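Local atomic coordinates of 16S rRNA methylase (Uncultured bacterium, PDB entry 7JLZ), a protein that probably methylates N1 of adenine 1408 in the 16S rRNA of the small ribosomal subunit, a modification associated with aminoglycoside resistance. Residues Y24-V29 with S47-I52; I133-S138 with Y205-K210. One frame throughout, in Å; residues are numbered along the deposited sequence.

Contact 1: Y24-V29 with S47-I52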
ATOM      1  N   TYR A  24      17.022  -6.684   6.670  1.00 33.84           N
ATOM      2  CA  TYR A  24      15.729  -7.256   7.010  1.00 35.38           C
ATOM      3  C   TYR A  24      15.440  -8.508   6.193  1.00 41.71           C
ATOM      4  O   TYR A  24      15.892  -8.649   5.051  1.00 46.36           O
ATOM      5  CB  TYR A  24      14.617  -6.239   6.787  1.00 33.86           C
ATOM      6  CG  TYR A  24      14.769  -5.016   7.643  1.00 38.50           C
ATOM      7  CD1 TYR A  24      14.189  -4.958   8.908  1.00 40.76           C
ATOM      8  CD2 TYR A  24      15.491  -3.919   7.197  1.00 37.19           C
ATOM      9  CE1 TYR A  24      14.325  -3.843   9.702  1.00 37.29           C
ATOM     10  CE2 TYR A  24      15.622  -2.794   7.981  1.00 36.72           C
ATOM     11  CZ  TYR A  24      15.038  -2.765   9.235  1.00 41.47           C
ATOM     12  OH  TYR A  24      15.170  -1.651  10.024  1.00 42.25           O
ATOM     13  N   LYS A  25      14.670  -9.419   6.790  1.00 41.95           N
ATOM     14  CA  LYS A  25      14.257 -10.639   6.109  1.00 42.49           C
ATOM     15  C   LYS A  25      13.009 -10.456   5.255  1.00 42.39           C
ATOM     16  O   LYS A  25      12.796 -11.237   4.321  1.00 41.29           O
ATOM     17  CB  LYS A  25      14.019 -11.753   7.131  1.00 51.79           C
ATOM     18  CG  LYS A  25      15.290 -12.197   7.838  1.00 66.16           C
ATOM     19  CD  LYS A  25      16.337 -12.649   6.827  1.00 76.43           C
ATOM     20  CE  LYS A  25      17.737 -12.678   7.431  1.00 85.81           C
ATOM     21  NZ  LYS A  25      18.324 -11.311   7.558  1.00 87.14           N
ATOM     22  N   LYS A  26      12.187  -9.451   5.555  1.00 36.01           N
ATOM     23  CA  LYS A  26      11.005  -9.106   4.775  1.00 36.33           C
ATOM     24  C   LYS A  26      10.955  -7.603   4.578  1.00 32.46           C
ATOM     25  O   LYS A  26      11.253  -6.839   5.502  1.00 33.25           O
ATOM     26  CB  LYS A  26       9.692  -9.518   5.458  1.00 36.09           C
ATOM     27  CG  LYS A  26       9.478 -10.986   5.757  1.00 48.43           C
ATOM     28  CD  LYS A  26       8.102 -11.127   6.433  1.00 56.10           C
ATOM     29  CE  LYS A  26       7.731 -12.573   6.754  1.00 62.80           C
ATOM     30  NZ  LYS A  26       8.466 -13.106   7.934  1.00 66.16           N
ATOM     31  N   VAL A  27      10.535  -7.184   3.386  1.00 27.52           N
ATOM     32  CA  VAL A  27      10.290  -5.783   3.068  1.00 30.08           C
ATOM     33  C   VAL A  27       8.845  -5.656   2.613  1.00 27.88           C
ATOM     34  O   VAL A  27       8.364  -6.477   1.823  1.00 27.84           O
ATOM     35  CB  VAL A  27      11.258  -5.265   1.989  1.00 30.15           C
ATOM     36  CG1 VAL A  27      10.905  -3.840   1.578  1.00 25.44           C
ATOM     37  CG2 VAL A  27      12.696  -5.350   2.483  1.00 30.61           C
ATOM     38  N   GLU A  28       8.145  -4.655   3.144  1.00 24.49           N
ATOM     39  CA  GLU A  28       6.775  -4.366   2.755  1.00 25.14           C
ATOM     40  C   GLU A  28       6.674  -2.917   2.300  1.00 29.23           C
ATOM     41  O   GLU A  28       7.169  -2.010   2.977  1.00 26.54           O
ATOM     42  CB  GLU A  28       5.796  -4.627   3.909  1.00 24.46           C
ATOM     43  CG  GLU A  28       4.367  -4.213   3.547  1.00 25.69           C
ATOM     44  CD  GLU A  28       3.340  -4.689   4.555  1.00 28.08           C
ATOM     45  OE1 GLU A  28       3.549  -5.758   5.158  1.00 32.28           O
ATOM     46  OE2 GLU A  28       2.320  -3.973   4.737  1.00 33.72           O
ATOM     47  N   VAL A  29       6.046  -2.700   1.149  1.00 25.83           N
ATOM     48  CA  VAL A  29       5.789  -1.362   0.628  1.00 22.81           C
ATOM     49  C   VAL A  29       4.303  -1.079   0.789  1.00 24.75           C
ATOM     50  O   VAL A  29       3.472  -1.907   0.401  1.00 25.97           O
ATOM     51  CB  VAL A  29       6.221  -1.239  -0.845  1.00 22.67           C
ATOM     52  CG1 VAL A  29       5.743   0.076  -1.441  1.00 26.42           C
ATOM     53  CG2 VAL A  29       7.755  -1.413  -0.952  1.00 22.16           C
ATOM     54  N   SER A  47       9.140  -6.080  14.209  1.00 41.88           N
ATOM     55  CA  SER A  47      10.470  -5.480  14.148  1.00 44.88           C
ATOM     56  C   SER A  47      11.359  -6.130  13.094  1.00 43.20           C
ATOM     57  O   SER A  47      12.382  -5.546  12.726  1.00 42.95           O
ATOM     58  CB  SER A  47      11.148  -5.557  15.516  1.00 48.51           C
ATOM     59  OG  SER A  47      11.458  -6.899  15.852  1.00 55.46           O
ATOM     60  N   GLY A  48      10.999  -7.323  12.612  1.00 38.43           N
ATOM     61  CA  GLY A  48      11.770  -8.014  11.597  1.00 41.75           C
ATOM     62  C   GLY A  48      11.468  -7.623  10.166  1.00 42.97           C
ATOM     63  O   GLY A  48      12.173  -8.052   9.248  1.00 39.67           O
ATOM     64  N   THR A  49      10.439  -6.817   9.947  1.00 39.42           N
ATOM     65  CA  THR A  49      10.026  -6.403   8.615  1.00 38.53           C
ATOM     66  C   THR A  49      10.283  -4.911   8.438  1.00 36.27           C
ATOM     67  O   THR A  49      10.024  -4.116   9.346  1.00 36.41           O
ATOM     68  CB  THR A  49       8.539  -6.721   8.394  1.00 35.75           C
ATOM     69  OG1 THR A  49       8.337  -8.143   8.468  1.00 37.03           O
ATOM     70  CG2 THR A  49       8.069  -6.213   7.049  1.00 32.89           C
ATOM     71  N   LEU A  50      10.802  -4.530   7.273  1.00 31.39           N
ATOM     72  CA  LEU A  50      10.943  -3.119   6.930  1.00 31.77           C
ATOM     73  C   LEU A  50       9.673  -2.656   6.224  1.00 28.66           C
ATOM     74  O   LEU A  50       9.272  -3.242   5.211  1.00 30.26           O
ATOM     75  CB  LEU A  50      12.169  -2.896   6.044  1.00 26.65           C
ATOM     76  CG  LEU A  50      12.408  -1.464   5.549  1.00 28.10           C
ATOM     77  CD1 LEU A  50      12.709  -0.516   6.696  1.00 28.87           C
ATOM     78  CD2 LEU A  50      13.556  -1.460   4.524  1.00 31.69           C
ATOM     79  N   PHE A  51       9.041  -1.610   6.745  1.00 24.42           N
ATOM     80  CA  PHE A  51       7.834  -1.058   6.144  1.00 22.27           C
ATOM     81  C   PHE A  51       8.147   0.282   5.495  1.00 25.91           C
ATOM     82  O   PHE A  51       8.709   1.175   6.140  1.00 26.20           O
ATOM     83  CB  PHE A  51       6.720  -0.896   7.190  1.00 25.56           C
ATOM     84  CG  PHE A  51       6.254  -2.207   7.775  1.00 27.21           C
ATOM     85  CD1 PHE A  51       6.917  -2.772   8.851  1.00 24.97           C
ATOM     86  CD2 PHE A  51       5.166  -2.883   7.232  1.00 27.49           C
ATOM     87  CE1 PHE A  51       6.510  -3.984   9.383  1.00 29.00           C
ATOM     88  CE2 PHE A  51       4.749  -4.104   7.773  1.00 26.84           C
ATOM     89  CZ  PHE A  51       5.427  -4.651   8.845  1.00 29.27           C
ATOM     90  N   ILE A  52       7.743   0.434   4.236  1.00 23.12           N
ATOM     91  CA  ILE A  52       8.049   1.616   3.443  1.00 22.30           C
ATOM     92  C   ILE A  52       6.746   2.239   2.974  1.00 23.68           C
ATOM     93  O   ILE A  52       6.031   1.635   2.169  1.00 27.36           O
ATOM     94  CB  ILE A  52       8.923   1.266   2.230  1.00 22.23           C
ATOM     95  CG1 ILE A  52      10.161   0.504   2.703  1.00 23.52           C
ATOM     96  CG2 ILE A  52       9.251   2.530   1.458  1.00 22.84           C
ATOM     97  CD1 ILE A  52      11.111   0.081   1.563  1.00 29.10           C
TER

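Contact 2: I133-S138 with Y205-K210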
ATOM      1  N   ILE A 133      -4.795  -5.586  -1.466  1.00 29.00           N
ATOM      2  CA  ILE A 133      -5.501  -4.393  -1.910  1.00 27.44           C
ATOM      3  C   ILE A 133      -6.715  -4.229  -1.016  1.00 24.68           C
ATOM      4  O   ILE A 133      -7.543  -5.142  -0.913  1.00 29.12           O
ATOM      5  CB  ILE A 133      -5.914  -4.476  -3.390  1.00 30.19           C
ATOM      6  CG1 ILE A 133      -4.683  -4.605  -4.283  1.00 28.61           C
ATOM      7  CG2 ILE A 133      -6.701  -3.245  -3.797  1.00 31.17           C
ATOM      8  CD1 ILE A 133      -5.008  -4.603  -5.771  1.00 35.06           C
ATOM      9  N   VAL A 134      -6.803  -3.083  -0.357  1.00 25.35           N
ATOM     10  CA  VAL A 134      -7.942  -2.740   0.482  1.00 27.36           C
ATOM     11  C   VAL A 134      -8.849  -1.834  -0.335  1.00 30.73           C
ATOM     12  O   VAL A 134      -8.405  -0.800  -0.843  1.00 29.03           O
ATOM     13  CB  VAL A 134      -7.487  -2.058   1.780  1.00 26.67           C
ATOM     14  CG1 VAL A 134      -8.698  -1.564   2.586  1.00 29.91           C
ATOM     15  CG2 VAL A 134      -6.631  -3.025   2.608  1.00 27.68           C
ATOM     16  N   LEU A 135     -10.115  -2.231  -0.476  1.00 33.98           N
ATOM     17  CA  LEU A 135     -11.080  -1.539  -1.313  1.00 34.99           C
ATOM     18  C   LEU A 135     -12.200  -0.971  -0.453  1.00 37.71           C
ATOM     19  O   LEU A 135     -12.580  -1.551   0.572  1.00 36.44           O
ATOM     20  CB  LEU A 135     -11.693  -2.476  -2.367  1.00 39.86           C
ATOM     21  CG  LEU A 135     -10.808  -2.928  -3.530  1.00 47.98           C
ATOM     22  CD1 LEU A 135     -11.568  -3.857  -4.476  1.00 49.47           C
ATOM     23  CD2 LEU A 135     -10.311  -1.716  -4.274  1.00 51.05           C
ATOM     24  N   GLY A 136     -12.723   0.173  -0.887  1.00 36.40           N
ATOM     25  CA  GLY A 136     -13.888   0.763  -0.256  1.00 37.51           C
ATOM     26  C   GLY A 136     -13.775   2.252   0.013  1.00 36.27           C
ATOM     27  O   GLY A 136     -14.794   2.918   0.227  1.00 42.69           O
ATOM     28  N   TYR A 137     -12.549   2.790  -0.002  1.00 39.94           N
ATOM     29  CA  TYR A 137     -12.347   4.211   0.288  1.00 42.69           C
ATOM     30  C   TYR A 137     -12.587   5.106  -0.924  1.00 50.17           C
ATOM     31  O   TYR A 137     -13.027   6.251  -0.755  1.00 52.23           O
ATOM     32  CB  TYR A 137     -10.932   4.458   0.818  1.00 40.03           C
ATOM     33  CG  TYR A 137     -10.682   3.993   2.241  1.00 40.99           C
ATOM     34  CD1 TYR A 137     -11.079   4.762   3.329  1.00 41.83           C
ATOM     35  CD2 TYR A 137     -10.035   2.794   2.493  1.00 39.34           C
ATOM     36  CE1 TYR A 137     -10.839   4.348   4.624  1.00 39.46           C
ATOM     37  CE2 TYR A 137      -9.790   2.369   3.791  1.00 39.58           C
ATOM     38  CZ  TYR A 137     -10.199   3.152   4.852  1.00 42.74           C
ATOM     39  OH  TYR A 137      -9.965   2.730   6.145  1.00 45.05           O
ATOM     40  N   SER A 138     -12.292   4.621  -2.136  1.00 51.79           N
ATOM     41  CA  SER A 138     -12.426   5.435  -3.342  1.00 54.12           C
ATOM     42  C   SER A 138     -13.837   5.997  -3.470  1.00 58.70           C
ATOM     43  O   SER A 138     -14.808   5.430  -2.960  1.00 57.81           O
ATOM     44  CB  SER A 138     -12.090   4.612  -4.589  1.00 52.98           C
ATOM     45  OG  SER A 138     -10.732   4.224  -4.604  1.00 53.38           O
ATOM     46  N   TYR A 205     -13.103  -3.963   2.152  1.00 30.87           N
ATOM     47  CA  TYR A 205     -12.734  -5.295   1.705  1.00 31.43           C
ATOM     48  C   TYR A 205     -11.226  -5.388   1.555  1.00 31.67           C
ATOM     49  O   TYR A 205     -10.552  -4.399   1.254  1.00 31.29           O
ATOM     50  CB  TYR A 205     -13.394  -5.650   0.371  1.00 29.91           C
ATOM     51  CG  TYR A 205     -14.897  -5.538   0.434  1.00 36.68           C
ATOM     52  CD1 TYR A 205     -15.668  -6.586   0.917  1.00 34.33           C
ATOM     53  CD2 TYR A 205     -15.542  -4.371   0.037  1.00 36.17           C
ATOM     54  CE1 TYR A 205     -17.045  -6.478   0.984  1.00 40.09           C
ATOM     55  CE2 TYR A 205     -16.905  -4.255   0.102  1.00 39.55           C
ATOM     56  CZ  TYR A 205     -17.654  -5.311   0.572  1.00 42.39           C
ATOM     57  OH  TYR A 205     -19.021  -5.192   0.631  1.00 47.25           O
ATOM     58  N   GLN A 206     -10.725  -6.591   1.786  1.00 29.00           N
ATOM     59  CA  GLN A 206      -9.316  -6.942   1.661  1.00 27.81           C
ATOM     60  C   GLN A 206      -9.197  -8.045   0.621  1.00 27.24           C
ATOM     61  O   GLN A 206      -9.891  -9.053   0.709  1.00 29.07           O
ATOM     62  CB  GLN A 206      -8.799  -7.430   3.012  1.00 34.09           C
ATOM     63  CG  GLN A 206      -7.305  -7.555   3.162  1.00 48.00           C
ATOM     64  CD  GLN A 206      -6.941  -8.075   4.541  1.00 58.24           C
ATOM     65  OE1 GLN A 206      -7.342  -9.177   4.921  1.00 64.59           O
ATOM     66  NE2 GLN A 206      -6.204  -7.277   5.309  1.00 58.82           N
ATOM     67  N   LEU A 207      -8.311  -7.862  -0.350  1.00 28.36           N
ATOM     68  CA  LEU A 207      -8.081  -8.854  -1.389  1.00 27.13           C
ATOM     69  C   LEU A 207      -6.588  -9.110  -1.432  1.00 26.80           C
ATOM     70  O   LEU A 207      -5.804  -8.159  -1.383  1.00 28.40           O
ATOM     71  CB  LEU A 207      -8.569  -8.364  -2.764  1.00 30.09           C
ATOM     72  CG  LEU A 207     -10.070  -8.272  -3.054  1.00 33.64           C
ATOM     73  CD1 LEU A 207     -10.728  -7.134  -2.273  1.00 37.26           C
ATOM     74  CD2 LEU A 207     -10.314  -8.102  -4.541  1.00 33.02           C
ATOM     75  N   LYS A 208      -6.192 -10.382  -1.495  1.00 26.59           N
ATOM     76  CA  LYS A 208      -4.783 -10.746  -1.586  1.00 25.55           C
ATOM     77  C   LYS A 208      -4.528 -11.478  -2.890  1.00 30.03           C
ATOM     78  O   LYS A 208      -5.383 -12.215  -3.384  1.00 30.77           O
ATOM     79  CB  LYS A 208      -4.335 -11.626  -0.412  1.00 28.66           C
ATOM     80  CG  LYS A 208      -4.458 -10.875   0.920  1.00 36.69           C
ATOM     81  CD  LYS A 208      -3.877 -11.648   2.090  1.00 44.33           C
ATOM     82  CE  LYS A 208      -3.981 -10.823   3.373  1.00 51.24           C
ATOM     83  NZ  LYS A 208      -3.552 -11.581   4.586  1.00 56.88           N
ATOM     84  N   PHE A 209      -3.337 -11.260  -3.436  1.00 30.74           N
ATOM     85  CA  PHE A 209      -2.957 -11.809  -4.727  1.00 30.32           C
ATOM     86  C   PHE A 209      -1.523 -12.297  -4.665  1.00 34.86           C
ATOM     87  O   PHE A 209      -0.728 -11.868  -3.824  1.00 33.72           O
ATOM     88  CB  PHE A 209      -3.055 -10.776  -5.862  1.00 29.47           C
ATOM     89  CG  PHE A 209      -4.360 -10.021  -5.906  1.00 33.25           C
ATOM     90  CD1 PHE A 209      -4.579  -8.930  -5.077  1.00 30.49           C
ATOM     91  CD2 PHE A 209      -5.346 -10.385  -6.802  1.00 32.03           C
ATOM     92  CE1 PHE A 209      -5.768  -8.235  -5.129  1.00 30.63           C
ATOM     93  CE2 PHE A 209      -6.528  -9.692  -6.862  1.00 33.51           C
ATOM     94  CZ  PHE A 209      -6.738  -8.615  -6.021  1.00 32.31           C
ATOM     95  N   LYS A 210      -1.202 -13.203  -5.578  1.00 31.60           N
ATOM     96  CA  LYS A 210       0.181 -13.471  -5.933  1.00 35.18           C
ATOM     97  C   LYS A 210       0.357 -13.189  -7.420  1.00 36.69           C
ATOM     98  O   LYS A 210      -0.606 -12.971  -8.156  1.00 38.50           O
ATOM     99  CB  LYS A 210       0.583 -14.906  -5.577  1.00 37.55           C
ATOM    100  CG  LYS A 210      -0.351 -15.966  -6.102  1.00 44.65           C
ATOM    101  CD  LYS A 210       0.177 -17.356  -5.753  1.00 52.76           C
ATOM    102  CE  LYS A 210      -0.778 -18.454  -6.189  1.00 57.97           C
ATOM    103  NZ  LYS A 210      -0.218 -19.810  -5.893  1.00 65.78           N
TER

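Contact 1: Y24-V29 with S47-I52
Leu50 lies against the ring of Tyr24, its CB over one face at 3.8 Å from the ring centroid, a CH-pi contact. The leucine has CG anti to its own backbone N (chi1 177°), which carries CD1 on along the ring to CE2, 3.9 Å away. A branched aliphatic chain suits this place, since Ile20 and Leu21 of helix 14-21 pack against it as well. On the same side of the sheet CG1 of Val27 meets CD1 of Ile52 at 3.9 Å, and Val29 packs more loosely beside Ile52; beta-branched residues fit the extended backbone here.

Beneath these side chains the strands run parallel, joined by three backbone hydrogen bonds. Lys26 O accepts from Leu50 N, and Glu28 uses both its backbone groups: its N gives to Leu50 O at 2.7 Å, in a nearly straight bond, and its O receives Ile52 N.

The opposite face is more polar. CG of Glu28 stands anti to the backbone N (chi1 175°) and the chain runs on extended, bringing OE1 to 3.3 Å from CE2 of Phe51, with the carboxylate and ring planes 66° apart. OE2 also has a weak hydrogen bond to Thr98, while the nearby Asp30 could raise the glutamate's proton affinity. Thr49 lays CG2 over one face of the Phe51 ring, toward its rim, and sets OG1 3.6 Å from CB of Lys26, whose amine leads away from the partner strand. At the outer end, the oxygens of Ser47 and Gly48 lie at the edge of the Tyr24 ring. Strands 26-31 and 49-55, connected through helix 37-45, form the beta-alpha-beta unit characteristic of a Rossmann-like methyltransferase fold.

Contact 2: I133-S138 with Y205-K210
Ile133, Leu135 and Tyr205 lose the most surface where strand 129-135 pairs antiparallel with strand 205-211, the one strand of the mixed sheet that runs against both its neighbours. A reversed strand beside strand 129-135 is a hallmark of the Rossmann-like methyltransferase sheet, whose order here is 3-2-1-4-5-7-6.

Ile133 faces Leu207 in a hydrogen-bonded pair: Ile133 N gives to Leu207 O at 2.8 Å and Ile133 O takes Leu207 N at 2.9 Å. Its CG1 is anti to the carbonyl carbon (chi1 -61°), and the extended chain carries CD1 to 3.8 Å from CE1 of Phe209. An apolar, beta-branched isoleucine suits this buried strand position, where Phe167 of helix 156-168 packs on both Ile133 and Phe209.

Leu135 and Tyr205 make the second hydrogen-bonded pair. Leu135 N reaches Tyr205 O at 2.8 Å, tilted 24° from the carbonyl plane, whereas the return bond from Tyr205 N lies in the plane of the Leu135 carbonyl. CD1 of Leu135 meets CD1 of Leu207, two methyl groups filling the same buried face. The aromatic ring of Tyr205 shares that face, with CD2 4.1 Å from Leu135 O.

Between the two comes the non-hydrogen-bonded pair of Val134 and Gln206, on the other face. A polar glutamine is tolerated there, where Gln206 is partly exposed and its NE2 makes a weak hydrogen bond to Glu132. In this pair the backbones come close, and Val134 CA makes a CA-H...O contact with Tyr205 O at 3.2 Å.

How the contacts relate
Contact 1 and contact 2 belong to one seven-stranded mixed sheet, and they follow in series along the chain, the first closing before the second opens. Their centres are 20 Å apart and their nearest atoms about 9 Å, so they do not touch; strand 94-100 lies between them, pairing with strand 26-31 on one side and strand 129-135 on the other. Contact 1 joins neighbouring parallel strands in the first half of the fold, whereas contact 2 brings back a strand from near the C-terminus to pair in reverse. Together they combine the parallel and antiparallel parts of a single methyltransferase sheet, consistent with the family's Rossmann-like architecture.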